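Local coordinates for protein small ribosomal subunit biogenesis GTPase RsgA (Thermotoga maritima, PDB 1U0L) that probably hydrolyses GTP slowly as a circularly permuted GTPase that assists late maturation of the 30S ribosomal subunit, at residues 104-109 against 289-294. Sequence-based numbering, arbitrary orientation.
Sequences IDKFLV and VKMFYE
Met291 reaches from helix 282-296 to the surface of helix 101-113, where Asp105, Lys106 and Val109 receive it. Its CB points at the facing helix. CG, one atom further out, passes CE of Lys106 at 4.1 Å. SD comes next, lying 3.8 Å from the same Lys106 CE and also close to Lys106 CA. There the chain bends, chi3 -90°, and the methyl turns in against the backbone of helix 101-113, with CE 3.9 Å from Asp105 C and 4.0 Å from Asp105 CB. Met291 CE also meets Val109 CG2 tip to tip at 4.0 Å. Leu244 of helix 241-244 touches both Met291 and Val109.

Lys106 and Glu294, both partly exposed, meet beside the methionine. Lys106, with CG anti to its backbone N (chi1 172°), runs its aliphatic chain past the sulfur and brings NZ to 3.5 Å from Glu294 OE1, a long salt bridge; NZ is also hydrogen-bonded to Tyr102 OH. Glu294 OE2 pairs with Lys290 NZ at 3.3 Å, so one carboxylate links two lysines. The Asp105 carboxylate bonds to the same facing helix nearer its start, OD1 to Arg284 and OD2 to Asn287; OD1 is also hydrogen-bonded to Tyr143 OH.

The helix axes stay 11.5 Å apart and cross at -65°, a spacing bridged by long side chains. This is an interdomain helix-helix interface, joining the circularly permuted GTPase domain to the C-terminal zinc-binding region of RsgA.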
ATOM      1  N   ILE A 104       9.791  -5.108   6.738  1.00 30.21           N
ATOM      2  CA  ILE A 104       8.463  -4.691   7.178  1.00 27.78           C
ATOM      3  C   ILE A 104       8.376  -3.184   7.444  1.00 29.77           C
ATOM      4  O   ILE A 104       7.407  -2.530   7.045  1.00 31.59           O
ATOM      5  CB  ILE A 104       8.032  -5.402   8.474  1.00 12.26           C
ATOM      6  CG1 ILE A 104       7.877  -6.898   8.249  1.00 11.39           C
ATOM      7  CG2 ILE A 104       6.711  -4.848   8.943  1.00 12.18           C
ATOM      8  CD1 ILE A 104       7.405  -7.635   9.475  1.00  6.70           C
ATOM      9  N   ASP A 105       9.379  -2.631   8.121  1.00 22.42           N
ATOM     10  CA  ASP A 105       9.364  -1.209   8.433  1.00 21.92           C
ATOM     11  C   ASP A 105       9.613  -0.332   7.215  1.00 21.73           C
ATOM     12  O   ASP A 105       9.156   0.815   7.159  1.00 18.90           O
ATOM     13  CB  ASP A 105      10.374  -0.891   9.546  1.00 25.80           C
ATOM     14  CG  ASP A 105       9.993  -1.537  10.862  1.00 28.84           C
ATOM     15  OD1 ASP A 105       8.776  -1.802  11.059  1.00 26.38           O
ATOM     16  OD2 ASP A 105      10.899  -1.772  11.696  1.00 28.86           O
ATOM     17  N   LYS A 106      10.328  -0.869   6.232  1.00 26.95           N
ATOM     18  CA  LYS A 106      10.587  -0.102   5.023  1.00 26.31           C
ATOM     19  C   LYS A 106       9.264  -0.008   4.268  1.00 26.21           C
ATOM     20  O   LYS A 106       8.932   1.029   3.678  1.00 23.87           O
ATOM     21  CB  LYS A 106      11.654  -0.782   4.182  1.00 23.10           C
ATOM     22  CG  LYS A 106      11.835  -0.155   2.834  1.00 26.46           C
ATOM     23  CD  LYS A 106      13.198  -0.414   2.274  1.00 29.30           C
ATOM     24  CE  LYS A 106      14.250   0.306   3.096  1.00 32.07           C
ATOM     25  NZ  LYS A 106      15.603   0.158   2.467  1.00 36.08           N
ATOM     26  N   PHE A 107       8.497  -1.093   4.315  1.00 23.90           N
ATOM     27  CA  PHE A 107       7.194  -1.126   3.665  1.00 24.18           C
ATOM     28  C   PHE A 107       6.262  -0.127   4.334  1.00 24.52           C
ATOM     29  O   PHE A 107       5.594   0.662   3.651  1.00 22.32           O
ATOM     30  CB  PHE A 107       6.600  -2.529   3.736  1.00 20.00           C
ATOM     31  CG  PHE A 107       6.902  -3.357   2.538  1.00 22.06           C
ATOM     32  CD1 PHE A 107       7.321  -4.675   2.672  1.00 21.23           C
ATOM     33  CD2 PHE A 107       6.774  -2.819   1.260  1.00 22.49           C
ATOM     34  CE1 PHE A 107       7.611  -5.452   1.545  1.00 22.55           C
ATOM     35  CE2 PHE A 107       7.060  -3.582   0.123  1.00 23.73           C
ATOM     36  CZ  PHE A 107       7.483  -4.907   0.266  1.00 22.20           C
ATOM     37  N   LEU A 108       6.222  -0.164   5.669  1.00 23.56           N
ATOM     38  CA  LEU A 108       5.382   0.753   6.428  1.00 23.58           C
ATOM     39  C   LEU A 108       5.813   2.195   6.163  1.00 23.62           C
ATOM     40  O   LEU A 108       4.969   3.062   5.958  1.00 24.81           O
ATOM     41  CB  LEU A 108       5.464   0.436   7.925  1.00 19.92           C
ATOM     42  CG  LEU A 108       4.849  -0.906   8.332  1.00 20.68           C
ATOM     43  CD1 LEU A 108       5.188  -1.215   9.777  1.00 17.45           C
ATOM     44  CD2 LEU A 108       3.342  -0.869   8.127  1.00 18.35           C
ATOM     45  N   VAL A 109       7.118   2.449   6.147  1.00 17.70           N
ATOM     46  CA  VAL A 109       7.614   3.795   5.882  1.00 19.46           C
ATOM     47  C   VAL A 109       7.029   4.271   4.551  1.00 21.95           C
ATOM     48  O   VAL A 109       6.527   5.390   4.449  1.00 22.95           O
ATOM     49  CB  VAL A 109       9.158   3.832   5.808  1.00 18.79           C
ATOM     50  CG1 VAL A 109       9.622   5.161   5.240  1.00 17.24           C
ATOM     51  CG2 VAL A 109       9.749   3.639   7.197  1.00 19.26           C
ATOM     52  N   VAL A 289      17.181   3.945  12.353  1.00 33.27           N
ATOM     53  CA  VAL A 289      18.537   4.488  12.293  1.00 35.81           C
ATOM     54  C   VAL A 289      19.288   3.957  11.069  1.00 36.22           C
ATOM     55  O   VAL A 289      19.973   4.717  10.385  1.00 36.48           O
ATOM     56  CB  VAL A 289      19.335   4.142  13.565  1.00 54.32           C
ATOM     57  CG1 VAL A 289      20.779   4.578  13.407  1.00 53.00           C
ATOM     58  CG2 VAL A 289      18.702   4.825  14.763  1.00 52.11           C
ATOM     59  N   LYS A 290      19.156   2.653  10.804  1.00 24.31           N
ATOM     60  CA  LYS A 290      19.786   2.021   9.645  1.00 22.99           C
ATOM     61  C   LYS A 290      19.320   2.759   8.398  1.00 22.36           C
ATOM     62  O   LYS A 290      20.126   3.186   7.567  1.00 19.50           O
ATOM     63  CB  LYS A 290      19.365   0.556   9.550  1.00 56.70           C
ATOM     64  CG  LYS A 290      19.841  -0.162   8.288  1.00 60.73           C
ATOM     65  CD  LYS A 290      21.333  -0.478   8.313  1.00 63.49           C
ATOM     66  CE  LYS A 290      21.766  -1.194   7.039  1.00 64.74           C
ATOM     67  NZ  LYS A 290      20.915  -2.386   6.754  1.00 63.81           N
ATOM     68  N   MET A 291      18.004   2.912   8.275  1.00 47.17           N
ATOM     69  CA  MET A 291      17.432   3.619   7.135  1.00 46.60           C
ATOM     70  C   MET A 291      17.922   5.061   7.092  1.00 47.39           C
ATOM     71  O   MET A 291      18.257   5.575   6.029  1.00 47.90           O
ATOM     72  CB  MET A 291      15.898   3.572   7.186  1.00 28.91           C
ATOM     73  CG  MET A 291      15.317   2.375   6.434  1.00 27.70           C
ATOM     74  SD  MET A 291      13.531   2.328   6.245  1.00 23.12           S
ATOM     75  CE  MET A 291      13.090   1.435   7.719  1.00 23.88           C
ATOM     76  N   PHE A 292      17.970   5.704   8.255  1.00 36.12           N
ATOM     77  CA  PHE A 292      18.431   7.078   8.343  1.00 36.59           C
ATOM     78  C   PHE A 292      19.771   7.191   7.624  1.00 38.22           C
ATOM     79  O   PHE A 292      19.893   7.879   6.604  1.00 37.34           O
ATOM     80  CB  PHE A 292      18.596   7.499   9.808  1.00 34.25           C
ATOM     81  CG  PHE A 292      19.004   8.933   9.980  1.00 34.09           C
ATOM     82  CD1 PHE A 292      18.054   9.941   9.973  1.00 35.80           C
ATOM     83  CD2 PHE A 292      20.348   9.285  10.060  1.00 36.02           C
ATOM     84  CE1 PHE A 292      18.435  11.288  10.034  1.00 37.07           C
ATOM     85  CE2 PHE A 292      20.740  10.628  10.119  1.00 37.61           C
ATOM     86  CZ  PHE A 292      19.779  11.628  10.105  1.00 36.49           C
ATOM     87  N   TYR A 293      20.776   6.500   8.152  1.00 39.54           N
ATOM     88  CA  TYR A 293      22.110   6.530   7.567  1.00 43.22           C
ATOM     89  C   TYR A 293      22.144   6.142   6.072  1.00 45.91           C
ATOM     90  O   TYR A 293      22.949   6.677   5.292  1.00 44.71           O
ATOM     91  CB  TYR A 293      23.033   5.643   8.407  1.00 46.79           C
ATOM     92  CG  TYR A 293      23.467   6.302   9.709  1.00 48.87           C
ATOM     93  CD1 TYR A 293      23.748   5.540  10.847  1.00 48.95           C
ATOM     94  CD2 TYR A 293      23.607   7.690   9.801  1.00 49.96           C
ATOM     95  CE1 TYR A 293      24.146   6.141  12.042  1.00 49.21           C
ATOM     96  CE2 TYR A 293      24.009   8.301  10.991  1.00 51.15           C
ATOM     97  CZ  TYR A 293      24.273   7.521  12.105  1.00 52.43           C
ATOM     98  OH  TYR A 293      24.644   8.132  13.282  1.00 54.78           O
ATOM     99  N   GLU A 294      21.262   5.224   5.679  1.00 48.79           N
ATOM    100  CA  GLU A 294      21.175   4.789   4.291  1.00 49.91           C
ATOM    101  C   GLU A 294      20.755   5.940   3.391  1.00 51.89           C
ATOM    102  O   GLU A 294      21.157   6.005   2.232  1.00 53.05           O
ATOM    103  CB  GLU A 294      20.168   3.654   4.152  1.00 54.88           C
ATOM    104  CG  GLU A 294      20.771   2.281   4.315  1.00 59.23           C
ATOM    105  CD  GLU A 294      19.731   1.181   4.335  1.00 61.30           C
ATOM    106  OE1 GLU A 294      18.811   1.204   3.486  1.00 61.90           O
ATOM    107  OE2 GLU A 294      19.838   0.285   5.195  1.00 61.83           O
TER